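Side-chain contacts in putative phosphatase/phosphodiesterase MPN_349 (Mycoplasma pneumoniae M129, PDB 1T71), which probably hydrolyses phosphate esters, perhaps 2',3'-cyclic nucleotides, as an iron-dependent metallophosphoesterase of the YmdB-like family: residues D269-Y272 against L273-Y277; G216-P219 against E220-I223. All coordinates share one frame; numbering follows the deposited sequence.

Overall arrangement
The two contacts are local, each between residues close in sequence, and their centres lie about 13 Å apart. Contact 1 is a surface turn region in the C-terminal tail after strand 259-267, with no buried residue. Contact 2 is partly buried and forms the start of helix 219-226. Charged and amide side chains, a water and backbone turn bonds dominate contact 1. Contact 2 combines a helical backbone bond with Pro219 and Ile223 packing, and two amides lie close together there. Tyr277 joins them: its ring packs on Pro219, with CZ 3.4 Å from CB of Pro219. The C-terminal tail thus rests on the first turn of the helix.

Contact 1 of 2, residues D269-Y272 against L273-Y277; sequences DPRY and LKQDY
Arg271 and Lys274 approach each other as like charges, with NH2 of Arg271 4.0 Å from NZ of Lys274. The ammonium stands over one face of the guanidinium, offset toward its rim. A water accepts from both groups: from Lys274 NZ at 3.1 Å, and weakly from Arg271 NH2. The shared water probably eases the repulsion. Gln275 comes to the edge of the same guanidinium, its OE1 3.7 Å from NH1 of Arg271. The amide and guanidinium planes are 31° apart. Tyr272 and Tyr277 meet edge to edge at their CE1 atoms, 4.3 Å apart. CG of Tyr272 lies anti to the backbone N (chi1 164°), and with this torsion the ring brings its CE1 near that of Tyr277.

The backbone beneath is a type I beta turn from Tyr272 to Gln275, closed by Gln275 N to Tyr272 O at 3.0 Å. Overlapping this turn, Leu273 N donates to Pro270 O at 2.9 Å. An Asx turn lies upstream: OD1 of Asp269 accepts from Arg271 N at 2.8 Å, on its anti side. Its other oxygen, OD2, is bonded to Gly240 N, which ties the turn to a neighbouring loop. Phe211 meets the Tyr272 ring edge-to-face.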
# COMPACT_ATOMS: atom_id res chain seq x y z
N ASP A 269 17.80 -8.75 12.69
CA ASP A 269 19.08 -9.06 12.09
C ASP A 269 20.19 -8.78 13.09
O ASP A 269 20.29 -7.68 13.63
CB ASP A 269 19.27 -8.17 10.86
CG ASP A 269 20.43 -8.60 9.98
OD1 ASP A 269 21.53 -8.84 10.51
OD2 ASP A 269 20.22 -8.67 8.75
N PRO A 270 21.05 -9.78 13.37
CA PRO A 270 22.15 -9.60 14.33
C PRO A 270 23.09 -8.47 13.95
O PRO A 270 23.70 -7.83 14.81
CB PRO A 270 22.84 -10.97 14.32
CG PRO A 270 22.53 -11.49 12.93
CD PRO A 270 21.08 -11.13 12.78
N ARG A 271 23.21 -8.20 12.65
CA ARG A 271 24.10 -7.16 12.17
C ARG A 271 23.75 -5.75 12.70
O ARG A 271 24.57 -4.84 12.62
CB ARG A 271 24.14 -7.19 10.64
CG ARG A 271 23.25 -6.19 9.93
CD ARG A 271 24.11 -5.08 9.34
NE ARG A 271 25.19 -5.62 8.53
CZ ARG A 271 26.22 -4.91 8.08
NH1 ARG A 271 26.31 -3.61 8.36
NH2 ARG A 271 27.16 -5.49 7.34
N TYR A 272 22.55 -5.58 13.24
CA TYR A 272 22.16 -4.28 13.79
C TYR A 272 22.87 -4.08 15.13
O TYR A 272 23.18 -2.96 15.53
CB TYR A 272 20.63 -4.22 14.00
CG TYR A 272 20.19 -3.08 14.90
CD1 TYR A 272 20.29 -1.76 14.49
CD2 TYR A 272 19.73 -3.33 16.20
CE1 TYR A 272 19.94 -0.70 15.34
CE2 TYR A 272 19.37 -2.29 17.05
CZ TYR A 272 19.48 -0.97 16.62
OH TYR A 272 19.14 0.06 17.47
N LEU A 273 23.14 -5.19 15.81
CA LEU A 273 23.81 -5.16 17.11
C LEU A 273 25.22 -4.60 17.08
O LEU A 273 25.72 -4.12 18.09
CB LEU A 273 23.84 -6.57 17.72
CG LEU A 273 22.49 -7.22 18.00
CD1 LEU A 273 22.71 -8.61 18.59
CD2 LEU A 273 21.69 -6.35 18.96
N LYS A 274 25.86 -4.65 15.91
CA LYS A 274 27.22 -4.15 15.76
C LYS A 274 27.24 -2.66 15.42
O LYS A 274 28.31 -2.04 15.40
CB LYS A 274 27.94 -4.93 14.65
CG LYS A 274 27.31 -4.72 13.29
CD LYS A 274 27.78 -5.73 12.24
CE LYS A 274 29.13 -5.38 11.66
NZ LYS A 274 29.46 -6.28 10.52
N GLN A 275 26.07 -2.09 15.16
CA GLN A 275 25.98 -0.67 14.82
C GLN A 275 26.07 0.31 15.99
O GLN A 275 25.57 0.03 17.08
CB GLN A 275 24.69 -0.41 14.05
CG GLN A 275 24.93 0.07 12.65
CD GLN A 275 25.41 -1.02 11.72
OE1 GLN A 275 25.98 -0.74 10.68
NE2 GLN A 275 25.15 -2.27 12.09
N ASP A 276 26.69 1.46 15.74
CA ASP A 276 26.84 2.49 16.76
C ASP A 276 26.53 3.88 16.17
O ASP A 276 27.40 4.75 16.10
CB ASP A 276 28.26 2.46 17.34
CG ASP A 276 29.32 2.91 16.33
OD1 ASP A 276 29.22 2.55 15.14
OD2 ASP A 276 30.27 3.62 16.75
N TYR A 277 25.28 4.07 15.75
CA TYR A 277 24.84 5.33 15.16
C TYR A 277 24.93 6.54 16.09
O TYR A 277 24.90 7.68 15.63
CB TYR A 277 23.40 5.19 14.66
CG TYR A 277 23.21 4.10 13.63
CD1 TYR A 277 22.33 3.05 13.86
CD2 TYR A 277 23.91 4.13 12.43
CE1 TYR A 277 22.16 2.03 12.92
CE2 TYR A 277 23.75 3.12 11.49
CZ TYR A 277 22.88 2.08 11.74
OH TYR A 277 22.74 1.07 10.81
O HOH W 1 29.42 -4.02 8.46

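Contact 2 of 2, residues G216-P219 against E220-I223; sequences GANP and EQSI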
# COMPACT_ATOMS: atom_id res chain seq x y z
N GLY A 216 12.88 1.92 6.17
CA GLY A 216 13.37 1.19 5.02
C GLY A 216 14.76 1.60 4.53
O GLY A 216 15.43 0.83 3.83
N ALA A 217 15.20 2.79 4.90
CA ALA A 217 16.51 3.29 4.48
C ALA A 217 17.62 3.07 5.51
O ALA A 217 17.35 2.90 6.70
CB ALA A 217 16.41 4.79 4.15
N ASN A 218 18.86 3.07 5.04
CA ASN A 218 20.01 2.90 5.91
C ASN A 218 20.01 4.08 6.88
O ASN A 218 19.85 5.23 6.46
CB ASN A 218 21.30 2.90 5.08
CG ASN A 218 22.54 3.05 5.94
OD1 ASN A 218 22.76 2.28 6.87
ND2 ASN A 218 23.35 4.05 5.62
N PRO A 219 20.19 3.81 8.18
CA PRO A 219 20.20 4.86 9.20
C PRO A 219 21.26 5.95 9.04
O PRO A 219 21.00 7.11 9.37
CB PRO A 219 20.36 4.08 10.50
CG PRO A 219 19.68 2.78 10.20
CD PRO A 219 20.20 2.47 8.81
N GLU A 220 22.44 5.60 8.54
CA GLU A 220 23.50 6.58 8.40
C GLU A 220 23.12 7.88 7.70
O GLU A 220 23.27 8.96 8.27
CB GLU A 220 24.73 5.98 7.71
CG GLU A 220 25.90 6.96 7.70
CD GLU A 220 27.17 6.39 7.10
OE1 GLU A 220 27.17 6.06 5.90
OE2 GLU A 220 28.17 6.27 7.84
N GLN A 221 22.64 7.78 6.46
CA GLN A 221 22.27 8.98 5.71
C GLN A 221 21.14 9.72 6.42
O GLN A 221 21.11 10.95 6.44
CB GLN A 221 21.81 8.63 4.29
CG GLN A 221 22.88 8.02 3.40
CD GLN A 221 23.47 6.74 3.96
OE1 GLN A 221 24.38 6.78 4.80
NE2 GLN A 221 22.96 5.61 3.52
N SER A 222 20.22 8.97 7.01
CA SER A 222 19.08 9.54 7.71
C SER A 222 19.51 10.39 8.91
O SER A 222 19.09 11.54 9.05
CB SER A 222 18.13 8.43 8.15
OG SER A 222 17.00 8.96 8.83
N ILE A 223 20.34 9.82 9.79
CA ILE A 223 20.80 10.56 10.96
C ILE A 223 21.54 11.84 10.54
O ILE A 223 21.37 12.90 11.14
CB ILE A 223 21.73 9.71 11.86
CG1 ILE A 223 20.92 8.78 12.77
CG2 ILE A 223 22.58 10.62 12.75
CD1 ILE A 223 20.13 7.73 12.06
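This is a helix N-terminus contact, in which the loop after strand 206-207 runs into helix 219-226 of the metallophosphoesterase domain. Asn218 is the N-cap residue and Pro219 opens the first turn. Proline suits the first turn, where a backbone N-H would have no helical carbonyl to bond to. Ile223 N donates to Pro219 O at 2.8 Å and nearly straight, at 173°, although the place of that oxygen is less sure. The side chains of Pro219 and Ile223 also pack together as apolar groups, but the position of the Ile223 tip, CD1, is doubtful.

Hydrogen bonds also hold the loop: Gly216 N bonds to OG of Ser213, and backbone hydrogen bonds join Gly216 to Ser237 and Asn218 to Glu235. On the helix, Ser222 touches Val214 with its side chain.

The Asn218 side chain leans over the start of the helix. Its amide lies close to that of Gln221, but the orientation of the Gln221 amide is doubtful, so the model does not settle how the two groups pair. With CG of Asn218 anti to the backbone N (chi1 167°), its ND2 comes 3.2 Å from CB of Glu220.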